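Non-structural protein 3 (Porcine deltacoronavirus, PDB 6LN0) combines a macro domain, which probably binds ADP-ribose, with a papain-like protease module that probably cleaves the viral polyprotein. Local coordinates at residues Asp281-Glu286 / Pro292-Ala297; Thr12-Val17 / Gln160-Leu165; Asp177-Lys182 / Gly207-Glu212. One frame throughout, in Å; residues are numbered along the deposited sequence.

Overall arrangement
The three contacts lie strung along an elongated chain, contact 3 between the other two, whose centres are about 49 Å apart on opposite sides of the chain's centre. No two contacts touch or share a helix or strand. Contact 1 joins two helices of the papain-like protease and is partly buried: Leu283 and Phe295 lie inside, while a Glu-Arg salt bridge closes a more accessible side. Contacts 2 and 3 are surface contacts. In contact 2 a helix meets the edge strand of the macro-domain sheet through purely apolar touches on one tryptophan. Contact 3 lies within a single small sheet, where strands separated by a third meet through one pair of methyls and one weak salt bridge.

Contact 1 of 3, residues Asp281-Glu286 / Pro292-Ala297; sequences DALYRE and PNRFVA
Arg294 lies against Leu283 and Glu286, and its chain can be followed outward atom by atom. CB is loosely flanked by Glu286 OE1 and Leu283 CD2, and CG again has OE1 as its neighbour. At CD the approach tightens, with Glu286 OE1 3.3 Å from this carbon. The chain then bends at chi3, turning the guanidinium over the leucine: Leu283 CD2 sits over one face, 3.4 Å from Arg294 CZ. At the edge, Arg294 NH1 meets Glu286 OE2 at 2.6 Å, a salt bridge whose hydrogen bond is weak because the N-H...O angle is only 123°.

Helices 278-287 and 293-302, joined by a short loop, run at 124° to each other here and belong to the helical part of the papain-like protease, consistent with its thumb subdomain. Leucine suits the place where the backbones come nearest, since its CB packs on Phe295 CD1 (3.9 Å) while its branch reaches the arginine.

Beyond it, Tyr284 and Phe295 run alongside each other in the same direction, with Tyr284 CD1 3.6 Å from Phe295 CE2 and the ring planes at 56°. The Tyr284 CA also stands over the face of the phenylalanine ring in a CH-pi contact, 4.3 Å from its centroid. Phe276 meets the tyrosine edge-to-face, and Val266 of helix 260-270 touches Phe295.

Contact 2 of 3, residues Thr12-Val17 / Gln160-Leu165; sequences TKVELV and QVWDAL
The indole of Trp162 is the flat group on which this contact turns, and two methyls from the strand reach it at a slant, both from the same side of the ring plane. Val14 CG1 comes to the six-membered ring, 3.4 Å from Trp162 CZ2, while Leu16 CD1 settles at the other end of the side chain, 3.6 Å from Trp162 CB and 3.7 Å from Trp162 CG. Leu135 of helix 131-141 also touches the tryptophan.

The elements are those of the macro-domain fold, a mixed six-stranded sheet with helices packed on it. Segment 12-17 belongs to strand 10-17 at one margin of that sheet, hydrogen-bonded to strand 146-152 beside it, and segment 160-165 belongs to helix 158-165. The backbones stay apart, with 8.1 Å between the CA atoms of Leu16 and Trp162, so a long side chain is needed to bridge them. Tryptophan suits this place: its CG is anti to the backbone N (chi1 179°), which carries the indole away from the helix to the strand, and the side chain from CB to the six-membered ring is long enough to meet two residues.

Strand alternation explains why those residues are Val14 and Leu16, whose CB atoms point to the helix. Glu15 between them points away, toward the opposite side of the strand from the apolar patch, and forms a salt bridge with Arg148. On the helix, Asp163 is likewise turned to a different partner, Arg167. Leucine, longer and branched at CG, takes CD1 to the CB end of the tryptophan. Valine branches at CB, so its methyls stay close to the strand, with Val14 CB 4.0 Å from Trp162 CZ2.

Contact 3 of 3, residues Asp177-Lys182 / Gly207-Glu212; sequences DQVTTK and GQIYLE
Val179 and Ile209 meet through single methyls, CG2 of the valine 3.9 Å from CD1 of the isoleucine, and at the other end of the contact Lys182 reaches Glu212. These segments lie in a small mixed sheet of strand order 2-1-4-3, consistent with a ubiquitin-like (beta-grasp) module, within the papain-like protease region. Strands 180-184 and 209-212 are not neighbours: strand 168-173 runs between them, so the side chains have to reach across it. The touching parts, 179-182 and 209-212, run 77° apart.

The salt bridge is long and weak, with Lys182 NZ 3.3 Å from Glu212 OE1 and 3.9 Å from Glu212 OE2, so the ammonium favours one carboxylate oxygen. A lysine suits the span because its chain, extended beyond CG, carries the charge past the middle strand; the glutamate instead bends at chi2 (146°), and the two side chains meet nearly perpendicular.

Further out, the middle strand helps to place the groups. Thr172 touches Lys182, and its OG1 forms a weak hydrogen bond with Glu212 OE1, so that oxygen has a second partner. Val179 rests on Arg171, while Ile209 lies against Thr173 of that strand and Tyr176 of the loop that follows. On strand 209-212, Leu211 packs instead on Cys232 and Leu235 of helix 228-237. Valine and isoleucine suit the methyl contact: the short valine offers a branch at CB, and the isoleucine closes the gap with its longer branch extended, CD1 anti to CA (chi2 -180°). At the charged end, Lys182 CE comes within 3.6 Å of Glu212 OE1.

Contact 1 of 3, residues Asp281-Glu286 / Pro292-Ala297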
loop_
_atom_site.group_PDB
_atom_site.type_symbol
_atom_site.label_atom_id
_atom_site.label_comp_id
_atom_site.label_asym_id
_atom_site.label_seq_id
_atom_site.Cartn_x
_atom_site.Cartn_y
_atom_site.Cartn_z
ATOM N N ASP A 281 15.307 22.829 -0.885
ATOM C CA ASP A 281 15.311 24.191 -0.356
ATOM C C ASP A 281 13.917 24.595 0.102
ATOM O O ASP A 281 13.774 25.427 1.010
ATOM C CB ASP A 281 15.851 25.166 -1.415
ATOM C CG ASP A 281 16.181 26.550 -0.840
ATOM O OD1 ASP A 281 17.057 26.650 0.033
ATOM O OD2 ASP A 281 15.569 27.548 -1.275
ATOM N N ALA A 282 12.881 23.981 -0.489
ATOM C CA ALA A 282 11.507 24.215 -0.053
ATOM C C ALA A 282 11.261 23.683 1.354
ATOM O O ALA A 282 10.559 24.323 2.145
ATOM C CB ALA A 282 10.516 23.582 -1.043
ATOM N N LEU A 283 11.779 22.493 1.677
ATOM C CA LEU A 283 11.649 22.032 3.054
ATOM C C LEU A 283 12.472 22.918 3.977
ATOM O O LEU A 283 12.033 23.275 5.079
ATOM C CB LEU A 283 12.084 20.570 3.176
ATOM C CG LEU A 283 11.550 19.557 2.143
ATOM C CD1 LEU A 283 11.884 18.146 2.569
ATOM C CD2 LEU A 283 10.050 19.707 1.921
ATOM N N TYR A 284 13.646 23.334 3.510
ATOM C CA TYR A 284 14.596 24.018 4.379
ATOM C C TYR A 284 14.117 25.416 4.727
ATOM O O TYR A 284 14.227 25.841 5.879
ATOM C CB TYR A 284 15.948 24.054 3.695
ATOM C CG TYR A 284 17.051 24.746 4.419
ATOM C CD1 TYR A 284 17.480 24.312 5.663
ATOM C CD2 TYR A 284 17.730 25.801 3.818
ATOM C CE1 TYR A 284 18.545 24.939 6.303
ATOM C CE2 TYR A 284 18.794 26.426 4.447
ATOM C CZ TYR A 284 19.197 25.996 5.683
ATOM O OH TYR A 284 20.246 26.631 6.309
ATOM N N ARG A 285 13.537 26.129 3.761
ATOM C CA ARG A 285 12.994 27.440 4.088
ATOM C C ARG A 285 11.794 27.334 5.034
ATOM O O ARG A 285 11.542 28.261 5.809
ATOM C CB ARG A 285 12.676 28.209 2.801
ATOM C CG ARG A 285 13.967 28.727 2.123
ATOM C CD ARG A 285 13.742 29.791 1.043
ATOM N NE ARG A 285 12.798 29.361 0.008
ATOM C CZ ARG A 285 12.768 29.850 -1.230
ATOM N NH1 ARG A 285 13.641 30.779 -1.597
ATOM N NH2 ARG A 285 11.872 29.408 -2.106
ATOM N N GLU A 286 11.082 26.202 5.053
ATOM C CA GLU A 286 10.113 25.998 6.128
ATOM C C GLU A 286 10.817 25.932 7.475
ATOM O O GLU A 286 10.505 26.696 8.393
ATOM C CB GLU A 286 9.292 24.731 5.894
ATOM C CG GLU A 286 8.215 24.920 4.874
ATOM C CD GLU A 286 7.384 23.668 4.624
ATOM O OE1 GLU A 286 7.296 22.786 5.516
ATOM O OE2 GLU A 286 6.798 23.582 3.522
ATOM N N PRO A 292 9.805 22.957 11.255
ATOM C CA PRO A 292 10.864 21.961 11.073
ATOM C C PRO A 292 10.368 20.598 10.599
ATOM O O PRO A 292 11.193 19.711 10.338
ATOM C CB PRO A 292 11.466 21.865 12.473
ATOM C CG PRO A 292 10.283 22.119 13.374
ATOM C CD PRO A 292 9.374 23.069 12.658
ATOM N N ASN A 293 9.064 20.397 10.457
ATOM C CA ASN A 293 8.542 19.038 10.418
ATOM C C ASN A 293 8.965 18.299 9.153
ATOM O O ASN A 293 9.499 17.188 9.227
ATOM C CB ASN A 293 7.024 19.062 10.557
ATOM C CG ASN A 293 6.592 19.157 12.001
ATOM O OD1 ASN A 293 7.240 19.820 12.811
ATOM N ND2 ASN A 293 5.501 18.480 12.338
ATOM N N ARG A 294 8.753 18.896 7.988
ATOM C CA ARG A 294 9.044 18.162 6.763
ATOM C C ARG A 294 10.543 17.927 6.608
ATOM O O ARG A 294 10.987 16.794 6.367
ATOM C CB ARG A 294 8.451 18.906 5.569
ATOM C CG ARG A 294 6.930 18.805 5.558
ATOM C CD ARG A 294 6.258 19.798 4.626
ATOM N NE ARG A 294 6.258 19.310 3.253
ATOM C CZ ARG A 294 6.651 20.020 2.191
ATOM N NH1 ARG A 294 7.059 21.271 2.327
ATOM N NH2 ARG A 294 6.634 19.472 0.977
ATOM N N PHE A 295 11.340 18.986 6.790
ATOM C CA PHE A 295 12.787 18.901 6.608
ATOM C C PHE A 295 13.402 17.849 7.515
ATOM O O PHE A 295 14.231 17.050 7.075
ATOM C CB PHE A 295 13.396 20.272 6.880
ATOM C CG PHE A 295 14.854 20.379 6.566
ATOM C CD1 PHE A 295 15.337 20.026 5.314
ATOM C CD2 PHE A 295 15.739 20.891 7.500
ATOM C CE1 PHE A 295 16.676 20.156 5.001
ATOM C CE2 PHE A 295 17.099 21.035 7.197
ATOM C CZ PHE A 295 17.567 20.668 5.950
ATOM N N VAL A 296 12.990 17.818 8.780
ATOM C CA VAL A 296 13.525 16.847 9.729
ATOM C C VAL A 296 13.079 15.438 9.377
ATOM O O VAL A 296 13.853 14.477 9.496
ATOM C CB VAL A 296 13.100 17.222 11.164
ATOM C CG1 VAL A 296 13.463 16.118 12.104
ATOM C CG2 VAL A 296 13.801 18.518 11.602
ATOM N N ALA A 297 11.810 15.283 8.988
ATOM C CA ALA A 297 11.319 13.968 8.585
ATOM C C ALA A 297 12.080 13.461 7.365
ATOM O O ALA A 297 12.465 12.286 7.296
ATOM C CB ALA A 297 9.820 14.032 8.302
#

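Contact 2 of 3, residues Thr12-Val17 / Gln160-Leu165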
loop_
_atom_site.group_PDB
_atom_site.type_symbol
_atom_site.label_atom_id
_atom_site.label_comp_id
_atom_site.label_asym_id
_atom_site.label_seq_id
_atom_site.Cartn_x
_atom_site.Cartn_y
_atom_site.Cartn_z
ATOM N N THR A 12 -14.986 -19.181 -13.788
ATOM C CA THR A 12 -16.377 -18.795 -13.563
ATOM C C THR A 12 -16.554 -17.294 -13.660
ATOM O O THR A 12 -15.786 -16.524 -13.073
ATOM C CB THR A 12 -16.882 -19.243 -12.200
ATOM O OG1 THR A 12 -16.310 -18.415 -11.187
ATOM C CG2 THR A 12 -16.530 -20.628 -11.956
ATOM N N LYS A 13 -17.587 -16.883 -14.389
ATOM C CA LYS A 13 -18.021 -15.492 -14.432
ATOM C C LYS A 13 -19.518 -15.480 -14.132
ATOM O O LYS A 13 -20.353 -15.716 -15.011
ATOM C CB LYS A 13 -17.672 -14.836 -15.766
ATOM C CG LYS A 13 -16.145 -14.623 -15.949
ATOM C CD LYS A 13 -15.478 -13.925 -14.729
ATOM C CE LYS A 13 -14.406 -12.899 -15.137
ATOM N NZ LYS A 13 -13.006 -13.415 -15.003
ATOM N N VAL A 14 -19.823 -15.240 -12.856
ATOM C CA VAL A 14 -21.184 -15.117 -12.362
ATOM C C VAL A 14 -21.830 -13.864 -12.935
ATOM O O VAL A 14 -21.170 -12.834 -13.123
ATOM C CB VAL A 14 -21.138 -15.065 -10.828
ATOM C CG1 VAL A 14 -22.487 -14.760 -10.252
ATOM C CG2 VAL A 14 -20.576 -16.347 -10.282
ATOM N N GLU A 15 -23.127 -13.940 -13.218
ATOM C CA GLU A 15 -23.889 -12.764 -13.602
ATOM C C GLU A 15 -25.232 -12.786 -12.881
ATOM O O GLU A 15 -25.873 -13.837 -12.762
ATOM C CB GLU A 15 -24.088 -12.682 -15.125
ATOM C CG GLU A 15 -25.151 -13.626 -15.704
ATOM C CD GLU A 15 -24.861 -14.030 -17.149
ATOM O OE1 GLU A 15 -25.472 -13.444 -18.075
ATOM O OE2 GLU A 15 -24.018 -14.936 -17.359
ATOM N N LEU A 16 -25.642 -11.626 -12.375
ATOM C CA LEU A 16 -26.877 -11.491 -11.615
ATOM C C LEU A 16 -27.856 -10.712 -12.475
ATOM O O LEU A 16 -27.684 -9.507 -12.682
ATOM C CB LEU A 16 -26.632 -10.793 -10.287
ATOM C CG LEU A 16 -27.692 -11.076 -9.236
ATOM C CD1 LEU A 16 -27.062 -11.044 -7.875
ATOM C CD2 LEU A 16 -28.791 -10.053 -9.324
ATOM N N VAL A 17 -28.881 -11.397 -12.966
ATOM C CA VAL A 17 -29.801 -10.823 -13.935
ATOM C C VAL A 17 -31.112 -10.446 -13.251
ATOM O O VAL A 17 -31.540 -11.053 -12.255
ATOM C CB VAL A 17 -29.995 -11.802 -15.111
ATOM C CG1 VAL A 17 -31.144 -11.382 -16.011
ATOM C CG2 VAL A 17 -28.697 -11.876 -15.908
ATOM N N GLN A 160 -26.851 -4.720 -5.451
ATOM C CA GLN A 160 -25.924 -4.128 -4.490
ATOM C C GLN A 160 -25.440 -5.154 -3.472
ATOM O O GLN A 160 -24.230 -5.271 -3.223
ATOM C CB GLN A 160 -26.559 -2.943 -3.748
ATOM C CG GLN A 160 -26.601 -1.669 -4.558
ATOM C CD GLN A 160 -28.015 -1.176 -4.749
ATOM O OE1 GLN A 160 -28.776 -1.048 -3.781
ATOM N NE2 GLN A 160 -28.383 -0.895 -5.993
ATOM N N VAL A 161 -26.375 -5.883 -2.851
ATOM C CA VAL A 161 -26.003 -6.926 -1.896
ATOM C C VAL A 161 -24.960 -7.846 -2.515
ATOM O O VAL A 161 -24.027 -8.303 -1.841
ATOM C CB VAL A 161 -27.253 -7.697 -1.434
ATOM C CG1 VAL A 161 -26.882 -8.828 -0.504
ATOM C CG2 VAL A 161 -28.226 -6.752 -0.764
ATOM N N TRP A 162 -25.076 -8.088 -3.824
ATOM C CA TRP A 162 -24.085 -8.900 -4.521
ATOM C C TRP A 162 -22.761 -8.157 -4.629
ATOM O O TRP A 162 -21.710 -8.691 -4.270
ATOM C CB TRP A 162 -24.606 -9.292 -5.911
ATOM C CG TRP A 162 -23.659 -10.121 -6.739
ATOM C CD1 TRP A 162 -23.181 -9.818 -7.982
ATOM C CD2 TRP A 162 -23.095 -11.392 -6.391
ATOM N NE1 TRP A 162 -22.336 -10.815 -8.424
ATOM C CE2 TRP A 162 -22.272 -11.793 -7.465
ATOM C CE3 TRP A 162 -23.191 -12.221 -5.270
ATOM C CZ2 TRP A 162 -21.550 -12.988 -7.447
ATOM C CZ3 TRP A 162 -22.482 -13.413 -5.256
ATOM C CH2 TRP A 162 -21.672 -13.785 -6.334
ATOM N N ASP A 163 -22.803 -6.920 -5.119
ATOM C CA ASP A 163 -21.586 -6.141 -5.311
ATOM C C ASP A 163 -20.811 -5.962 -4.004
ATOM O O ASP A 163 -19.577 -6.033 -3.994
ATOM C CB ASP A 163 -21.947 -4.789 -5.918
ATOM C CG ASP A 163 -20.769 -4.120 -6.581
ATOM O OD1 ASP A 163 -19.709 -4.773 -6.708
ATOM O OD2 ASP A 163 -20.902 -2.939 -6.973
ATOM N N ALA A 164 -21.515 -5.744 -2.888
ATOM C CA ALA A 164 -20.840 -5.574 -1.603
ATOM C C ALA A 164 -20.143 -6.857 -1.163
ATOM O O ALA A 164 -18.991 -6.822 -0.713
ATOM C CB ALA A 164 -21.843 -5.123 -0.540
ATOM N N LEU A 165 -20.821 -7.998 -1.297
ATOM C CA LEU A 165 -20.271 -9.277 -0.871
ATOM C C LEU A 165 -19.018 -9.675 -1.640
ATOM O O LEU A 165 -18.297 -10.571 -1.189
ATOM C CB LEU A 165 -21.333 -10.367 -1.010
ATOM C CG LEU A 165 -22.238 -10.515 0.210
ATOM C CD1 LEU A 165 -23.456 -11.358 -0.133
ATOM C CD2 LEU A 165 -21.469 -11.124 1.362
#

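Contact 3 of 3, residues Asp177-Lys182 / Gly207-Glu212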
loop_
_atom_site.group_PDB
_atom_site.type_symbol
_atom_site.label_atom_id
_atom_site.label_comp_id
_atom_site.label_asym_id
_atom_site.label_seq_id
_atom_site.Cartn_x
_atom_site.Cartn_y
_atom_site.Cartn_z
ATOM N N ASP A 177 -2.341 12.051 5.841
ATOM C CA ASP A 177 -3.166 13.171 6.273
ATOM C C ASP A 177 -4.612 12.714 6.128
ATOM O O ASP A 177 -5.182 12.140 7.064
ATOM C CB ASP A 177 -2.866 14.430 5.445
ATOM C CG ASP A 177 -3.790 15.604 5.779
ATOM O OD1 ASP A 177 -4.279 15.676 6.917
ATOM O OD2 ASP A 177 -4.025 16.472 4.909
ATOM N N GLN A 178 -5.196 12.884 4.948
ATOM C CA GLN A 178 -6.531 12.348 4.706
ATOM C C GLN A 178 -6.464 10.837 4.516
ATOM O O GLN A 178 -5.626 10.334 3.762
ATOM C CB GLN A 178 -7.144 13.007 3.477
ATOM C CG GLN A 178 -8.613 12.673 3.262
ATOM C CD GLN A 178 -9.492 13.173 4.398
ATOM O OE1 GLN A 178 -10.213 12.393 5.034
ATOM N NE2 GLN A 178 -9.430 14.484 4.668
ATOM N N VAL A 179 -7.348 10.108 5.189
ATOM C CA VAL A 179 -7.473 8.661 5.033
ATOM C C VAL A 179 -8.820 8.355 4.378
ATOM O O VAL A 179 -9.868 8.863 4.806
ATOM C CB VAL A 179 -7.333 7.941 6.387
ATOM C CG1 VAL A 179 -7.706 6.469 6.258
ATOM C CG2 VAL A 179 -5.888 8.115 6.965
ATOM N N THR A 180 -8.799 7.526 3.345
ATOM C CA THR A 180 -10.009 7.193 2.614
ATOM C C THR A 180 -10.294 5.710 2.740
ATOM O O THR A 180 -9.408 4.884 2.501
ATOM C CB THR A 180 -9.901 7.570 1.151
ATOM O OG1 THR A 180 -9.748 8.983 1.057
ATOM C CG2 THR A 180 -11.193 7.176 0.422
ATOM N N THR A 181 -11.535 5.389 3.090
ATOM C CA THR A 181 -12.011 4.019 3.209
ATOM C C THR A 181 -12.741 3.633 1.928
ATOM O O THR A 181 -13.731 4.270 1.566
ATOM C CB THR A 181 -12.948 3.883 4.409
ATOM O OG1 THR A 181 -12.272 4.316 5.603
ATOM C CG2 THR A 181 -13.425 2.444 4.554
ATOM N N LYS A 182 -12.258 2.592 1.257
ATOM C CA LYS A 182 -12.795 2.155 -0.025
ATOM C C LYS A 182 -13.317 0.725 0.066
ATOM O O LYS A 182 -12.844 -0.079 0.878
ATOM C CB LYS A 182 -11.733 2.229 -1.118
ATOM C CG LYS A 182 -10.691 3.318 -0.896
ATOM C CD LYS A 182 -9.872 3.577 -2.150
ATOM C CE LYS A 182 -9.350 5.005 -2.195
ATOM N NZ LYS A 182 -9.055 5.496 -3.586
ATOM N N GLY A 207 -9.133 -2.695 8.849
ATOM C CA GLY A 207 -8.810 -1.633 9.772
ATOM C C GLY A 207 -7.471 -0.971 9.551
ATOM O O GLY A 207 -7.261 0.154 10.032
ATOM N N GLN A 208 -6.564 -1.623 8.834
ATOM C CA GLN A 208 -5.207 -1.149 8.671
ATOM C C GLN A 208 -5.130 -0.168 7.506
ATOM O O GLN A 208 -5.838 -0.302 6.502
ATOM C CB GLN A 208 -4.271 -2.337 8.455
ATOM C CG GLN A 208 -2.887 -1.990 7.939
ATOM C CD GLN A 208 -1.951 -3.182 7.967
ATOM O OE1 GLN A 208 -2.204 -4.165 8.672
ATOM N NE2 GLN A 208 -0.848 -3.097 7.216
ATOM N N ILE A 209 -4.274 0.837 7.656
ATOM C CA ILE A 209 -4.143 1.893 6.667
ATOM C C ILE A 209 -2.978 1.564 5.751
ATOM O O ILE A 209 -1.889 1.217 6.221
ATOM C CB ILE A 209 -3.942 3.252 7.337
ATOM C CG1 ILE A 209 -5.084 3.534 8.307
ATOM C CG2 ILE A 209 -3.823 4.324 6.294
ATOM C CD1 ILE A 209 -4.922 4.879 8.985
ATOM N N TYR A 210 -3.202 1.673 4.448
ATOM C CA TYR A 210 -2.215 1.322 3.447
ATOM C C TYR A 210 -1.918 2.548 2.602
ATOM O O TYR A 210 -2.791 3.393 2.367
ATOM C CB TYR A 210 -2.703 0.166 2.543
ATOM C CG TYR A 210 -2.834 -1.156 3.251
ATOM C CD1 TYR A 210 -1.749 -2.015 3.351
ATOM C CD2 TYR A 210 -4.043 -1.548 3.821
ATOM C CE1 TYR A 210 -1.858 -3.218 4.002
ATOM C CE2 TYR A 210 -4.158 -2.740 4.476
ATOM C CZ TYR A 210 -3.066 -3.580 4.556
ATOM O OH TYR A 210 -3.170 -4.788 5.213
ATOM N N LEU A 211 -0.674 2.655 2.164
ATOM C CA LEU A 211 -0.317 3.693 1.208
ATOM C C LEU A 211 -0.817 3.256 -0.168
ATOM O O LEU A 211 -0.473 2.169 -0.647
ATOM C CB LEU A 211 1.196 3.925 1.200
ATOM C CG LEU A 211 1.729 5.108 0.381
ATOM C CD1 LEU A 211 1.204 6.451 0.908
ATOM C CD2 LEU A 211 3.243 5.114 0.366
ATOM N N GLU A 212 -1.656 4.079 -0.779
ATOM C CA GLU A 212 -2.065 3.878 -2.158
ATOM C C GLU A 212 -1.008 4.507 -3.043
ATOM O O GLU A 212 -0.922 5.729 -3.150
ATOM C CB GLU A 212 -3.427 4.508 -2.400
ATOM C CG GLU A 212 -3.768 4.701 -3.874
ATOM C CD GLU A 212 -5.253 4.517 -4.144
ATOM O OE1 GLU A 212 -6.002 4.310 -3.152
ATOM O OE2 GLU A 212 -5.658 4.567 -5.341
#